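Local coordinates for polyketide cyclase / dehydrase and lipid transport (Nitrosospira multiformis, PDB 3P51), which is of unknown function but probably binds a hydrophobic ligand in the cavity of a Bet v 1-like fold, at residues E123-N126 / T127-R130. Residues are numbered along the deposited sequence; the frame is centred on the assembly and turned at random.
Sequences EYMN and TVYR
The selenomethionine M125 lays its methyl CE over one face of the Y129 ring, 3.5 Å from CZ, one helical turn on. Its chain reaches the ring because it is bent at both chi2 (-55°) and chi3 (-61°). The same methyl lies 4.1 Å from V128 CG1, while the other branch, V128 CG2, approaches Y124 CE2 obliquely at 3.8 Å. On a different side of the helix, N126 and R130 point the same way, stacked, with amide and guanidinium planes 3° apart and N126 CG 3.6 Å from R130 NH2. The i to i+4 backbone bonds of helix 120-139 set this spacing, among them Y129 N to M125 O at 2.8 Å. N6 of strand 3-10 fixes both polar groups, its ND2 bonding N126 OD1 and its OD1 accepting from R130 NE. Y129 OH is hydrogen-bonded to the hydroxyls of Y74 and Y91, and its ring meets W110. A leucine in place of Y129 would probably deprive those two hydroxyls of their shared mate and M125 CE of its aromatic face. The chemistry is thus divided: Y124, M125 and V128 pack against loops, buried Y129 joins helix to sheet, and the amide-guanidinium pair ties it to strand 3-10.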
loop_
_atom_site.group_PDB
_atom_site.type_symbol
_atom_site.label_atom_id
_atom_site.label_comp_id
_atom_site.label_asym_id
_atom_site.label_seq_id
_atom_site.Cartn_x
_atom_site.Cartn_y
_atom_site.Cartn_z
ATOM N N GLU A 123 13.043 0.636 -22.876
ATOM C CA GLU A 123 12.285 0.807 -24.107
ATOM C C GLU A 123 11.572 -0.497 -24.462
ATOM O O GLU A 123 10.404 -0.489 -24.852
ATOM C CB GLU A 123 13.190 1.240 -25.267
ATOM C CG GLU A 123 12.473 1.183 -26.618
ATOM C CD GLU A 123 13.233 1.868 -27.745
ATOM O OE1 GLU A 123 14.460 1.650 -27.862
ATOM O OE2 GLU A 123 12.595 2.623 -28.517
ATOM N N TYR A 124 12.280 -1.616 -24.320
ATOM C CA TYR A 124 11.735 -2.917 -24.710
ATOM C C TYR A 124 10.458 -3.287 -23.936
ATOM O O TYR A 124 9.469 -3.736 -24.528
ATOM C CB TYR A 124 12.808 -4.018 -24.603
ATOM C CG TYR A 124 12.297 -5.409 -24.930
ATOM C CD1 TYR A 124 12.377 -5.918 -26.224
ATOM C CD2 TYR A 124 11.730 -6.214 -23.945
ATOM C CE1 TYR A 124 11.905 -7.189 -26.525
ATOM C CE2 TYR A 124 11.259 -7.482 -24.236
ATOM C CZ TYR A 124 11.346 -7.964 -25.527
ATOM O OH TYR A 124 10.876 -9.224 -25.812
HETATM N N MSE A 125 10.455 -3.082 -22.621
HETATM C CA MSE A 125 9.267 -3.417 -21.834
HETATM C C MSE A 125 8.124 -2.420 -22.034
HETATM O O MSE A 125 6.950 -2.809 -22.030
HETATM C CB MSE A 125 9.602 -3.594 -20.349
HETATM C CG MSE A 125 10.482 -4.820 -20.070
HETATM SE SE MSE A 125 9.737 -6.525 -20.761
HETATM C CE MSE A 125 8.075 -6.557 -19.736
ATOM N N ASN A 126 8.455 -1.144 -22.226
ATOM C CA ASN A 126 7.433 -0.177 -22.622
ATOM C C ASN A 126 6.697 -0.671 -23.864
ATOM O O ASN A 126 5.478 -0.584 -23.954
ATOM C CB ASN A 126 8.032 1.211 -22.886
ATOM C CG ASN A 126 8.186 2.029 -21.620
ATOM O OD1 ASN A 126 7.441 1.843 -20.659
ATOM N ND2 ASN A 126 9.149 2.942 -21.614
ATOM N N THR A 127 7.453 -1.195 -24.822
ATOM C CA THR A 127 6.871 -1.687 -26.061
ATOM C C THR A 127 5.983 -2.897 -25.818
ATOM O O THR A 127 4.870 -2.970 -26.335
ATOM C CB THR A 127 7.960 -2.027 -27.089
ATOM O OG1 THR A 127 8.527 -0.809 -27.587
ATOM C CG2 THR A 127 7.378 -2.828 -28.247
ATOM N N VAL A 128 6.480 -3.846 -25.033
ATOM C CA VAL A 128 5.694 -5.017 -24.658
ATOM C C VAL A 128 4.400 -4.636 -23.932
ATOM O O VAL A 128 3.302 -4.999 -24.364
ATOM C CB VAL A 128 6.527 -5.996 -23.800
ATOM C CG1 VAL A 128 5.619 -6.971 -23.043
ATOM C CG2 VAL A 128 7.537 -6.746 -24.683
ATOM N N TYR A 129 4.516 -3.896 -22.832
ATOM C CA TYR A 129 3.320 -3.517 -22.082
ATOM C C TYR A 129 2.312 -2.705 -22.890
ATOM O O TYR A 129 1.118 -2.891 -22.741
ATOM C CB TYR A 129 3.694 -2.803 -20.786
ATOM C CG TYR A 129 4.248 -3.766 -19.767
ATOM C CD1 TYR A 129 3.699 -5.032 -19.629
ATOM C CD2 TYR A 129 5.339 -3.433 -18.977
ATOM C CE1 TYR A 129 4.203 -5.936 -18.708
ATOM C CE2 TYR A 129 5.847 -4.327 -18.051
ATOM C CZ TYR A 129 5.276 -5.577 -17.922
ATOM O OH TYR A 129 5.772 -6.476 -17.006
ATOM N N ARG A 130 2.784 -1.818 -23.756
ATOM C CA ARG A 130 1.861 -1.012 -24.547
ATOM C C ARG A 130 1.079 -1.891 -25.521
ATOM O O ARG A 130 -0.101 -1.666 -25.761
ATOM C CB ARG A 130 2.606 0.118 -25.266
ATOM C CG ARG A 130 3.012 1.232 -24.317
ATOM C CD ARG A 130 4.137 2.096 -24.849
ATOM N NE ARG A 130 4.618 3.022 -23.819
ATOM C CZ ARG A 130 5.664 3.830 -23.973
ATOM N NH1 ARG A 130 6.351 3.820 -25.119
ATOM N NH2 ARG A 130 6.032 4.641 -22.982
#